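PDB 6Q2F: glycoside hydrolase family protein from Novosphingobium sp. PP1Y, which probably hydrolyses terminal alpha-L-rhamnose residues from rhamnosylated glycosides, as an alpha-L-rhamnosidase that carries a bound sodium ion. Local coordinates for residues Y943-G947 with G948-V952; S870-Q873 with A874-V877; D755-R759 with Y760-Y764; F663-L666 with E667-T670; A630-A633 with H634-Q638. All coordinates share one frame; numbering follows the deposited sequence.

Contact 1. Residues Y943-G947 with G948-V952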
loop_
_atom_site.group_PDB
_atom_site.type_symbol
_atom_site.label_atom_id
_atom_site.label_comp_id
_atom_site.label_asym_id
_atom_site.label_seq_id
_atom_site.Cartn_x
_atom_site.Cartn_y
_atom_site.Cartn_z
ATOM N N TYR A 943 36.948 -5.903 15.197
ATOM C CA TYR A 943 36.735 -4.685 14.432
ATOM C C TYR A 943 38.043 -3.916 14.315
ATOM O O TYR A 943 38.974 -4.109 15.100
ATOM C CB TYR A 943 35.659 -3.789 15.073
ATOM C CG TYR A 943 36.080 -3.195 16.400
ATOM C CD1 TYR A 943 35.862 -3.885 17.584
ATOM C CD2 TYR A 943 36.720 -1.962 16.468
ATOM C CE1 TYR A 943 36.252 -3.362 18.802
ATOM C CE2 TYR A 943 37.126 -1.434 17.680
ATOM C CZ TYR A 943 36.889 -2.141 18.845
ATOM O OH TYR A 943 37.289 -1.623 20.058
ATOM N N ARG A 944 38.075 -3.005 13.342
ATOM C CA ARG A 944 39.156 -2.042 13.184
ATOM C C ARG A 944 38.554 -0.685 12.868
ATOM O O ARG A 944 37.721 -0.567 11.958
ATOM C CB ARG A 944 40.137 -2.461 12.077
ATOM C CG ARG A 944 40.706 -1.295 11.301
ATOM C CD ARG A 944 41.884 -1.713 10.439
ATOM N NE ARG A 944 43.117 -1.850 11.208
ATOM C CZ ARG A 944 44.045 -0.903 11.303
ATOM N NH1 ARG A 944 43.881 0.255 10.672
ATOM N NH2 ARG A 944 45.144 -1.118 12.022
ATOM N N ILE A 945 38.938 0.322 13.650
ATOM C CA ILE A 945 38.495 1.694 13.438
ATOM C C ILE A 945 39.636 2.430 12.763
ATOM O O ILE A 945 40.780 2.365 13.221
ATOM C CB ILE A 945 38.102 2.373 14.758
ATOM C CG1 ILE A 945 37.046 1.545 15.487
ATOM C CG2 ILE A 945 37.590 3.776 14.492
ATOM C CD1 ILE A 945 36.519 2.192 16.738
ATOM N N SER A 946 39.334 3.102 11.660
ATOM C CA SER A 946 40.386 3.674 10.842
ATOM C C SER A 946 39.787 4.521 9.735
ATOM O O SER A 946 38.835 4.101 9.071
ATOM C CB SER A 946 41.256 2.566 10.245
ATOM O OG SER A 946 42.335 3.117 9.523
ATOM N N GLY A 947 40.361 5.700 9.518
ATOM C CA GLY A 947 39.974 6.538 8.402
ATOM C C GLY A 947 38.499 6.862 8.329
ATOM O O GLY A 947 37.927 6.857 7.233
ATOM N N GLY A 948 37.868 7.159 9.465
ATOM C CA GLY A 948 36.481 7.594 9.436
ATOM C C GLY A 948 35.461 6.481 9.350
ATOM O O GLY A 948 34.268 6.762 9.225
ATOM N N GLU A 949 35.889 5.222 9.414
ATOM C CA GLU A 949 34.972 4.096 9.325
ATOM C C GLU A 949 35.398 3.002 10.292
ATOM O O GLU A 949 36.532 2.968 10.764
ATOM C CB GLU A 949 34.925 3.522 7.906
ATOM C CG GLU A 949 36.277 2.915 7.527
ATOM C CD GLU A 949 36.265 2.161 6.221
ATOM O OE1 GLU A 949 35.188 2.043 5.605
ATOM O OE2 GLU A 949 37.355 1.690 5.816
ATOM N N THR A 950 34.467 2.102 10.575
ATOM C CA THR A 950 34.739 0.887 11.324
ATOM C C THR A 950 34.525 -0.286 10.380
ATOM O O THR A 950 33.508 -0.344 9.685
ATOM C CB THR A 950 33.828 0.775 12.551
ATOM O OG1 THR A 950 34.062 1.894 13.413
ATOM C CG2 THR A 950 34.101 -0.533 13.329
ATOM N N VAL A 951 35.476 -1.194 10.345
ATOM C CA VAL A 951 35.393 -2.368 9.508
ATOM C C VAL A 951 35.187 -3.578 10.398
ATOM O O VAL A 951 35.913 -3.798 11.328
ATOM C CB VAL A 951 36.627 -2.554 8.636
ATOM C CG1 VAL A 951 36.402 -3.628 7.624
ATOM C CG2 VAL A 951 36.977 -1.272 7.943
ATOM N N VAL A 952 34.157 -4.347 10.107
ATOM C CA VAL A 952 33.837 -5.490 10.919
ATOM C C VAL A 952 33.706 -6.721 10.094
ATOM O O VAL A 952 32.956 -6.728 9.167
ATOM C CB VAL A 952 32.508 -5.263 11.630
ATOM C CG1 VAL A 952 32.160 -6.409 12.539
ATOM C CG2 VAL A 952 32.549 -3.981 12.401
HETATM O O HOH W 1 39.665 1.708 7.340
#
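Arg944 and Val951 form an antiparallel hydrogen-bonded pair. Val951 N donates to Arg944 O at 2.8 Å, and Arg944 N returns a longer bond of 3.1 Å to Val951 O. Nearer the turn, Ser946 N reaches Glu949 O at 2.9 Å. Glu949 N returns a bond to Ser946 O. A type I' turn through Gly947 and Gly948 closes this hairpin. Both glycines have positive phi, and a CB at Gly948 would clash with Gly947 O. One water donates to Ser946 O and to Glu949 OE2, while Glu949 OE1 bonds His920. Side-chain packing lies on the face of Ile945 and Thr950, a non-hydrogen-bonded pair lying side by side. Ile945 CG1 stands beside its own backbone N (chi1 -55°) and meets Thr950 OG1 at 3.7 Å. That hydroxyl bonds Val923 O. Tyr943 CB touches Thr950 CG2 and Val952 CG2. A glycine in place of Ile945 would probably uncover the flank of Thr950 and open a gap against Ala970. Strand 915-921 pairs with strand 949-956 on one side of the hairpin, and Asp973 and Val975 bond the backbone of strand 937-946 on the other.

Contact 2. Residues S870-Q873 with A874-V877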
loop_
_atom_site.group_PDB
_atom_site.type_symbol
_atom_site.label_atom_id
_atom_site.label_comp_id
_atom_site.label_asym_id
_atom_site.label_seq_id
_atom_site.Cartn_x
_atom_site.Cartn_y
_atom_site.Cartn_z
ATOM N N SER A 870 27.610 9.137 -7.120
ATOM C CA SER A 870 28.744 9.896 -7.624
ATOM C C SER A 870 28.649 11.361 -7.206
ATOM O O SER A 870 29.676 12.020 -7.014
ATOM C CB SER A 870 28.834 9.741 -9.139
ATOM O OG SER A 870 29.564 10.800 -9.707
ATOM N N ALA A 871 27.436 11.875 -7.015
ATOM C CA ALA A 871 27.315 13.233 -6.504
ATOM C C ALA A 871 27.673 13.287 -5.025
ATOM O O ALA A 871 28.353 14.221 -4.580
ATOM C CB ALA A 871 25.905 13.765 -6.743
ATOM N N LEU A 872 27.235 12.289 -4.248
ATOM C CA LEU A 872 27.624 12.233 -2.842
ATOM C C LEU A 872 29.139 12.113 -2.701
ATOM O O LEU A 872 29.745 12.699 -1.791
ATOM C CB LEU A 872 26.913 11.068 -2.160
ATOM C CG LEU A 872 25.408 11.281 -1.970
ATOM C CD1 LEU A 872 24.689 9.981 -1.592
ATOM C CD2 LEU A 872 25.201 12.361 -0.914
ATOM N N GLN A 873 29.768 11.363 -3.600
ATOM C CA GLN A 873 31.223 11.298 -3.619
ATOM C C GLN A 873 31.820 12.681 -3.862
ATOM O O GLN A 873 32.763 13.092 -3.173
ATOM C CB GLN A 873 31.669 10.300 -4.685
ATOM C CG GLN A 873 33.135 9.892 -4.638
ATOM C CD GLN A 873 33.402 8.729 -5.576
ATOM O OE1 GLN A 873 34.048 7.744 -5.204
ATOM N NE2 GLN A 873 32.872 8.824 -6.793
ATOM N N ALA A 874 31.254 13.431 -4.812
ATOM C CA ALA A 874 31.769 14.770 -5.095
ATOM C C ALA A 874 31.470 15.769 -3.989
ATOM O O ALA A 874 32.006 16.881 -4.026
ATOM C CB ALA A 874 31.207 15.287 -6.420
HETATM N N MSE A 875 30.617 15.418 -3.038
HETATM C CA MSE A 875 30.369 16.248 -1.864
HETATM C C MSE A 875 31.215 15.800 -0.693
HETATM O O MSE A 875 31.084 16.327 0.409
HETATM C CB MSE A 875 28.894 16.169 -1.436
HETATM C CG MSE A 875 27.921 16.750 -2.414
HETATM SE SE MSE A 875 26.090 16.223 -1.900
HETATM C CE MSE A 875 25.690 15.454 -3.570
ATOM N N ASP A 876 32.043 14.785 -0.932
ATOM C CA ASP A 876 32.902 14.210 0.101
ATOM C C ASP A 876 32.070 13.606 1.232
ATOM O O ASP A 876 32.413 13.718 2.409
ATOM C CB ASP A 876 33.895 15.253 0.637
ATOM C CG ASP A 876 35.012 14.631 1.460
ATOM O OD1 ASP A 876 35.457 13.511 1.118
ATOM O OD2 ASP A 876 35.446 15.255 2.453
ATOM N N VAL A 877 30.957 12.965 0.876
ATOM C CA VAL A 877 30.121 12.265 1.844
ATOM C C VAL A 877 30.420 10.777 1.726
ATOM O O VAL A 877 30.070 10.143 0.725
ATOM C CB VAL A 877 28.632 12.558 1.632
ATOM C CG1 VAL A 877 27.800 11.777 2.636
ATOM C CG2 VAL A 877 28.376 14.043 1.800
#
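Met875, a selenomethionine, folds back over the last helical turn and lays its tip on Ala871. Its CG leaves CA anti to the carbonyl carbon, and the chain then bends at chi3 (-125°). This swings CE against Ala871 CB at 3.6 Å. The same methyl is only 3.1 Å from Ala871 O, a tight fit. Alanine makes a low spot on the helix surface, and the long side chain fills it. Leu872 is the neighbouring bump. Its CD2 meets the Met875 SE at 4.1 Å, and the two side chains cross at a slant. Val877 CB lies 4.3 Å from the same methyl, Leu872 CD2, which Met875 and Val877 therefore share. This apolar pairing of Leu872 with Val877 accompanies a Schellman motif at the end of helix 868-874. Asp876 takes positive phi and turns the chain. Val877 N then reaches back to Leu872 O at 2.9 Å, nearly straight at 165°, and Asp876 N bonds Gln873 O at 2.9 Å. Met875 N has only weak bonds, to Ala871 O and Leu872 O. Ala874 N keeps the regular helical bond to Ser870 O. Beyond these residues, Met875 and Ala871 both rest on Val820 and Ile863 of strands 818-820 and 860-863. Ala874 O is bonded by Arg861.

Contact 3. Residues D755-R759 with Y760-Y764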
loop_
_atom_site.group_PDB
_atom_site.type_symbol
_atom_site.label_atom_id
_atom_site.label_comp_id
_atom_site.label_asym_id
_atom_site.label_seq_id
_atom_site.Cartn_x
_atom_site.Cartn_y
_atom_site.Cartn_z
ATOM N N ASP A 755 16.741 4.703 -9.081
ATOM C CA ASP A 755 17.400 6.001 -9.019
ATOM C C ASP A 755 18.090 6.254 -7.692
ATOM O O ASP A 755 18.872 7.207 -7.585
ATOM C CB ASP A 755 16.329 7.110 -9.235
ATOM C CG ASP A 755 16.665 8.010 -10.370
ATOM O OD1 ASP A 755 17.714 7.757 -10.996
ATOM O OD2 ASP A 755 15.924 8.967 -10.644
ATOM N N ALA A 756 17.761 5.470 -6.686
ATOM C CA ALA A 756 18.033 5.651 -5.281
ATOM C C ALA A 756 19.439 5.189 -4.932
ATOM O O ALA A 756 20.016 4.347 -5.616
ATOM C CB ALA A 756 16.999 4.877 -4.463
ATOM N N PRO A 757 20.013 5.716 -3.860
ATOM C CA PRO A 757 21.329 5.239 -3.426
ATOM C C PRO A 757 21.245 3.823 -2.859
ATOM O O PRO A 757 20.176 3.317 -2.500
ATOM C CB PRO A 757 21.729 6.249 -2.350
ATOM C CG PRO A 757 20.406 6.747 -1.804
ATOM C CD PRO A 757 19.453 6.755 -2.968
ATOM N N VAL A 758 22.398 3.165 -2.791
ATOM C CA VAL A 758 22.510 1.833 -2.207
ATOM C C VAL A 758 23.297 1.861 -0.899
ATOM O O VAL A 758 22.872 1.289 0.104
ATOM C CB VAL A 758 23.144 0.843 -3.208
ATOM C CG1 VAL A 758 23.413 -0.495 -2.527
ATOM C CG2 VAL A 758 22.223 0.656 -4.412
ATOM N N ARG A 759 24.445 2.530 -0.898
ATOM C CA ARG A 759 25.337 2.594 0.252
ATOM C C ARG A 759 24.982 3.729 1.199
ATOM O O ARG A 759 25.649 3.899 2.227
ATOM C CB ARG A 759 26.788 2.718 -0.240
ATOM C CG ARG A 759 27.162 1.602 -1.240
ATOM C CD ARG A 759 28.602 1.746 -1.760
ATOM N NE ARG A 759 28.850 3.067 -2.325
ATOM C CZ ARG A 759 30.049 3.633 -2.418
ATOM N NH1 ARG A 759 31.125 2.996 -1.974
ATOM N NH2 ARG A 759 30.169 4.844 -2.948
ATOM N N TYR A 760 23.926 4.476 0.879
ATOM C CA TYR A 760 23.371 5.526 1.711
ATOM C C TYR A 760 21.871 5.291 1.860
ATOM O O TYR A 760 21.216 4.823 0.926
ATOM C CB TYR A 760 23.587 6.922 1.078
ATOM C CG TYR A 760 25.008 7.239 0.655
ATOM C CD1 TYR A 760 25.554 6.671 -0.484
ATOM C CD2 TYR A 760 25.780 8.151 1.373
ATOM C CE1 TYR A 760 26.853 6.971 -0.887
ATOM C CE2 TYR A 760 27.061 8.466 0.982
ATOM C CZ TYR A 760 27.593 7.864 -0.144
ATOM O OH TYR A 760 28.883 8.171 -0.526
ATOM N N ALA A 761 21.320 5.627 3.021
ATOM C CA ALA A 761 19.882 5.493 3.191
ATOM C C ALA A 761 19.164 6.725 2.643
ATOM O O ALA A 761 19.756 7.793 2.464
ATOM C CB ALA A 761 19.514 5.289 4.661
ATOM N N TYR A 762 17.872 6.562 2.368
ATOM C CA TYR A 762 17.098 7.652 1.803
ATOM C C TYR A 762 15.662 7.600 2.299
ATOM O O TYR A 762 15.156 6.552 2.716
ATOM C CB TYR A 762 17.108 7.636 0.269
ATOM C CG TYR A 762 16.409 6.457 -0.374
ATOM C CD1 TYR A 762 17.040 5.214 -0.478
ATOM C CD2 TYR A 762 15.141 6.597 -0.927
ATOM C CE1 TYR A 762 16.407 4.130 -1.085
ATOM C CE2 TYR A 762 14.508 5.534 -1.534
ATOM C CZ TYR A 762 15.135 4.297 -1.606
ATOM O OH TYR A 762 14.497 3.246 -2.226
ATOM N N ASP A 763 15.042 8.780 2.282
ATOM C CA ASP A 763 13.616 8.984 2.481
ATOM C C ASP A 763 13.046 9.616 1.219
ATOM O O ASP A 763 13.730 10.390 0.534
ATOM C CB ASP A 763 13.334 9.938 3.658
ATOM C CG ASP A 763 13.664 9.342 5.011
ATOM O OD1 ASP A 763 13.511 8.115 5.166
ATOM O OD2 ASP A 763 14.060 10.121 5.920
ATOM N N TYR A 764 11.793 9.307 0.916
ATOM C CA TYR A 764 11.072 10.105 -0.061
ATOM C C TYR A 764 10.572 11.381 0.604
ATOM O O TYR A 764 10.202 11.380 1.784
ATOM C CB TYR A 764 9.877 9.348 -0.620
ATOM C CG TYR A 764 10.235 8.185 -1.494
ATOM C CD1 TYR A 764 10.927 8.379 -2.682
ATOM C CD2 TYR A 764 9.863 6.892 -1.150
ATOM C CE1 TYR A 764 11.244 7.316 -3.508
ATOM C CE2 TYR A 764 10.172 5.825 -1.973
ATOM C CZ TYR A 764 10.860 6.043 -3.145
ATOM O OH TYR A 764 11.175 4.981 -3.946
HETATM O O HOH W 2 19.630 2.765 0.293
#
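Ala756 places its CB over one face of the Tyr762 ring, 3.7 Å from the ring centroid and 23° off the normal. This is a CH-pi contact, shifted toward the ring rim on the side of CE1 and CZ. Tyr762 CG sits between its backbone N and carbonyl carbon (chi1 66°), which turns the ring back to the loop. Pro757 continues the tight part. Its CD lies against Tyr762 CD1 and its CB against Tyr760 CB. Pro757 CG presses on Tyr760 O at 3.4 Å. One proline ring therefore packs against two tyrosines. The polar side is looser. No direct hydrogen bond joins 755-759 to 760-764. A water bridges instead, donating to Pro757 O at 2.9 Å and to Tyr760 O at 2.7 Å. It also lies at the edge of the Tyr762 ring. Val758 is exposed and points away. Arg759 spends its charge elsewhere, in a salt bridge to Glu869, and Tyr760 OH bonds Val877 O. The loop leads into strand 762-765, a parallel neighbour of strand 734-737, so the contact belongs to the crossover connection of an alpha/beta sheet.

Contact 4. Residues F663-L666 with E667-T670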
loop_
_atom_site.group_PDB
_atom_site.type_symbol
_atom_site.label_atom_id
_atom_site.label_comp_id
_atom_site.label_asym_id
_atom_site.label_seq_id
_atom_site.Cartn_x
_atom_site.Cartn_y
_atom_site.Cartn_z
ATOM N N PHE A 663 10.030 -12.543 5.247
ATOM C CA PHE A 663 9.032 -11.502 4.970
ATOM C C PHE A 663 9.158 -10.355 5.977
ATOM O O PHE A 663 9.281 -9.191 5.589
ATOM C CB PHE A 663 7.608 -12.083 4.974
ATOM C CG PHE A 663 7.416 -13.222 4.019
ATOM C CD1 PHE A 663 7.916 -13.136 2.730
ATOM C CD2 PHE A 663 6.747 -14.377 4.407
ATOM C CE1 PHE A 663 7.773 -14.191 1.840
ATOM C CE2 PHE A 663 6.591 -15.443 3.519
ATOM C CZ PHE A 663 7.108 -15.354 2.234
ATOM N N ILE A 664 9.197 -10.680 7.279
ATOM C CA ILE A 664 9.267 -9.663 8.328
ATOM C C ILE A 664 10.600 -8.939 8.290
ATOM O O ILE A 664 10.681 -7.759 8.638
ATOM C CB ILE A 664 9.010 -10.295 9.713
ATOM C CG1 ILE A 664 8.346 -9.278 10.643
ATOM C CG2 ILE A 664 10.275 -10.912 10.330
ATOM C CD1 ILE A 664 6.862 -9.062 10.313
ATOM N N ASP A 665 11.673 -9.643 7.907
ATOM C CA ASP A 665 12.969 -8.992 7.740
ATOM C C ASP A 665 12.920 -7.989 6.594
ATOM O O ASP A 665 13.516 -6.911 6.676
ATOM C CB ASP A 665 14.068 -10.048 7.523
ATOM C CG ASP A 665 14.314 -10.916 8.770
ATOM O OD1 ASP A 665 13.798 -10.595 9.864
ATOM O OD2 ASP A 665 15.037 -11.930 8.669
ATOM N N LEU A 666 12.181 -8.301 5.532
ATOM C CA LEU A 666 12.035 -7.346 4.444
ATOM C C LEU A 666 11.249 -6.115 4.900
ATOM O O LEU A 666 11.606 -4.985 4.559
ATOM C CB LEU A 666 11.369 -8.028 3.245
ATOM C CG LEU A 666 11.035 -7.060 2.103
ATOM C CD1 LEU A 666 12.339 -6.442 1.505
ATOM C CD2 LEU A 666 10.214 -7.753 1.011
ATOM N N GLU A 667 10.193 -6.311 5.696
ATOM C CA GLU A 667 9.480 -5.169 6.260
ATOM C C GLU A 667 10.398 -4.343 7.151
ATOM O O GLU A 667 10.396 -3.103 7.098
ATOM C CB GLU A 667 8.283 -5.649 7.064
ATOM C CG GLU A 667 7.219 -6.330 6.235
ATOM C CD GLU A 667 6.088 -6.819 7.099
ATOM O OE1 GLU A 667 5.778 -6.152 8.106
ATOM O OE2 GLU A 667 5.526 -7.875 6.770
ATOM N N PHE A 668 11.174 -5.023 7.998
ATOM C CA PHE A 668 12.078 -4.326 8.902
ATOM C C PHE A 668 13.085 -3.471 8.129
ATOM O O PHE A 668 13.258 -2.287 8.427
ATOM C CB PHE A 668 12.785 -5.342 9.791
ATOM C CG PHE A 668 11.918 -5.879 10.912
ATOM C CD1 PHE A 668 11.016 -5.053 11.563
ATOM C CD2 PHE A 668 12.026 -7.196 11.323
ATOM C CE1 PHE A 668 10.241 -5.519 12.598
ATOM C CE2 PHE A 668 11.230 -7.688 12.349
ATOM C CZ PHE A 668 10.342 -6.843 12.994
ATOM N N VAL A 669 13.745 -4.049 7.117
ATOM C CA VAL A 669 14.815 -3.322 6.435
ATOM C C VAL A 669 14.256 -2.228 5.520
ATOM O O VAL A 669 14.992 -1.321 5.124
ATOM C CB VAL A 669 15.716 -4.307 5.664
ATOM C CG1 VAL A 669 15.105 -4.680 4.303
ATOM C CG2 VAL A 669 17.130 -3.730 5.517
ATOM N N THR A 670 12.942 -2.243 5.229
ATOM C CA THR A 670 12.332 -1.158 4.473
ATOM C C THR A 670 11.879 -0.005 5.359
ATOM O O THR A 670 11.589 1.078 4.839
ATOM C CB THR A 670 11.156 -1.690 3.660
ATOM O OG1 THR A 670 11.580 -2.858 2.951
ATOM C CG2 THR A 670 10.668 -0.633 2.618
#
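Glu667 opens the last turns of the helix with a bond from its N to Phe663 O at 3.0 Å. Its extended side chain runs past Ile664, whose CD1 lies 3.8 Å from Glu667 OE1. That oxygen is bonded by Ser645. Phe668 follows, with its N on Ile664 O at 2.9 Å. A chi1 of -77° carries the Phe668 ring back over the turn before it, to Ile664. Phe668 CE2 meets Ile664 CG1 at 3.7 Å, and Asp665 OD1 approaches the ring edge near CD2. The Asp665 carboxylate is held by a salt bridge from OD2 to Lys661 and a bond between OD1 and Tyr717. A serine in place of Phe668 would probably leave Ile664 CG1 without its cover and open a gap toward Leu725. Val669 N bonds Asp665 O at 2.9 Å, and its CG1 touches Leu666 CD1 loosely at 4.3 Å. Thr670 ends the walk. Its OG1 donates to Leu666 O at 2.7 Å, and its N adds a weak bond to the same oxygen, so two donors grip one carbonyl. Helix 657-670 links parallel strands 642-649 and 674-677 of the beta/alpha barrel. Ile664 and Glu667 pack on Met646 of the former, Phe668 meets helix 712-726, and Asp665 and Val669 touch strand 902-908.

Contact 5. Residues A630-A633 with H634-Q638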
loop_
_atom_site.group_PDB
_atom_site.type_symbol
_atom_site.label_atom_id
_atom_site.label_comp_id
_atom_site.label_asym_id
_atom_site.label_seq_id
_atom_site.Cartn_x
_atom_site.Cartn_y
_atom_site.Cartn_z
ATOM N N ALA A 630 7.332 4.702 5.699
ATOM C CA ALA A 630 8.494 4.937 6.547
ATOM C C ALA A 630 8.980 6.372 6.393
ATOM O O ALA A 630 9.333 7.023 7.383
ATOM C CB ALA A 630 9.619 3.954 6.213
ATOM N N SER A 631 8.985 6.890 5.160
ATOM C CA SER A 631 9.413 8.269 4.943
ATOM C C SER A 631 8.528 9.242 5.709
ATOM O O SER A 631 9.020 10.207 6.298
ATOM C CB SER A 631 9.407 8.588 3.449
ATOM O OG SER A 631 10.188 7.640 2.732
ATOM N N VAL A 632 7.214 9.000 5.723
ATOM C CA VAL A 632 6.311 9.873 6.478
ATOM C C VAL A 632 6.735 9.915 7.938
ATOM O O VAL A 632 6.951 10.992 8.516
ATOM C CB VAL A 632 4.845 9.413 6.333
ATOM C CG1 VAL A 632 3.952 10.198 7.312
ATOM C CG2 VAL A 632 4.349 9.652 4.915
ATOM N N ALA A 633 6.889 8.736 8.547
ATOM C CA ALA A 633 7.214 8.670 9.967
ATOM C C ALA A 633 8.551 9.338 10.276
ATOM O O ALA A 633 8.726 9.899 11.357
ATOM C CB ALA A 633 7.226 7.217 10.433
ATOM N N HIS A 634 9.514 9.254 9.356
ATOM C CA HIS A 634 10.802 9.905 9.585
ATOM C C HIS A 634 10.663 11.421 9.487
ATOM O O HIS A 634 11.161 12.158 10.345
ATOM C CB HIS A 634 11.850 9.403 8.578
ATOM C CG HIS A 634 12.055 7.920 8.585
ATOM N ND1 HIS A 634 12.669 7.258 7.542
ATOM C CD2 HIS A 634 11.733 6.968 9.496
ATOM C CE1 HIS A 634 12.713 5.963 7.803
ATOM N NE2 HIS A 634 12.161 5.762 8.989
ATOM N N LEU A 635 9.983 11.896 8.448
ATOM C CA LEU A 635 9.877 13.330 8.216
ATOM C C LEU A 635 8.925 14.001 9.199
ATOM O O LEU A 635 9.277 15.029 9.785
ATOM C CB LEU A 635 9.451 13.583 6.771
ATOM C CG LEU A 635 10.675 13.373 5.883
ATOM C CD1 LEU A 635 10.266 12.801 4.569
ATOM C CD2 LEU A 635 11.395 14.708 5.675
ATOM N N TYR A 636 7.741 13.425 9.435
ATOM C CA TYR A 636 6.757 14.108 10.269
ATOM C C TYR A 636 6.849 13.718 11.736
ATOM O O TYR A 636 6.072 14.233 12.544
ATOM C CB TYR A 636 5.335 13.873 9.722
ATOM C CG TYR A 636 5.145 14.576 8.395
ATOM C CD1 TYR A 636 5.559 13.974 7.210
ATOM C CD2 TYR A 636 4.583 15.866 8.327
ATOM C CE1 TYR A 636 5.412 14.622 5.998
ATOM C CE2 TYR A 636 4.451 16.533 7.107
ATOM C CZ TYR A 636 4.858 15.905 5.951
ATOM O OH TYR A 636 4.730 16.526 4.739
ATOM N N GLY A 637 7.785 12.841 12.100
ATOM C CA GLY A 637 8.096 12.598 13.494
ATOM C C GLY A 637 7.225 11.591 14.211
ATOM O O GLY A 637 7.330 11.469 15.435
ATOM N N GLN A 638 6.411 10.836 13.503
ATOM C CA GLN A 638 5.625 9.793 14.122
ATOM C C GLN A 638 6.539 8.701 14.658
ATOM O O GLN A 638 6.278 8.141 15.675
ATOM C CB GLN A 638 4.589 9.225 13.180
ATOM C CG GLN A 638 3.525 10.197 12.771
ATOM C CD GLN A 638 3.830 10.879 11.474
ATOM O OE1 GLN A 638 4.969 11.007 11.085
ATOM N NE2 GLN A 638 2.816 11.283 10.793
#
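His634 lays one face of its imidazole over Ala630 O, which sits 3.1 Å above the ring plane and over its centre. The ring nitrogens do not bond this oxygen. Its donor is His634 N, at 3.0 Å. The ring is served elsewhere: ND1 pairs with Asp763 OD1 of strand 762-765. The first torsion of His634 (chi1 -57°) points CG away from the carbonyl carbon and carries the ring back over the preceding turn. Ser631 O takes Leu635 N at 2.9 Å, and Leu635 CD1 rests on the same oxygen. Ser631 OG bonds Lys627 O and also Tyr764 N. Val632 O accepts Tyr636 N in a short, nearly straight bond of 2.7 Å (171°), and it lies in the plane of the Tyr636 ring, at its edge. Tyr636 CD1 meets Val632 CG1 at 4.1 Å, while its hydroxyl bonds Asn768. Gln638 OE1 comes within 3.2 Å of Val632 O, but both are acceptors and no bond forms. The amide turns its NE2 to Ala602 O instead, and the same nitrogen lies 3.8 Å from Val632 CG1. Ala633 O has a weak bond from Gly637 N. The helix-end carbonyl of His634 is taken by Ser785. Gly637 has positive phi and is the first residue to leave the helical backbone. This glycine-ended close of helix 620-636 turns the chain toward strand 642-649, as in a beta-alpha-beta unit of a beta/alpha barrel.

How the contacts relate
Along the chain the order is contact 5, 4, 3, 2, 1. Contacts 5 and 4 lie on helices 620-636 and 657-670, successive helices of the beta/alpha barrel, with centres about 17 Å apart. Contact 3 joins the barrel to the following alpha/beta sheet, where strand 762-765 meets helix 620-636. The 755-764 segment also meets the end of helix 868-874 in contact 2; the centres of contacts 3 and 2 are about 13 Å apart. Contacts 4, 5, 3 and 2 thus touch in turn, from barrel to outer helix. Contact 1 stands apart in the antiparallel sheet that holds strands 937-946 and 949-956, about 9 Å from contacts 2 and 3 at the nearest atoms.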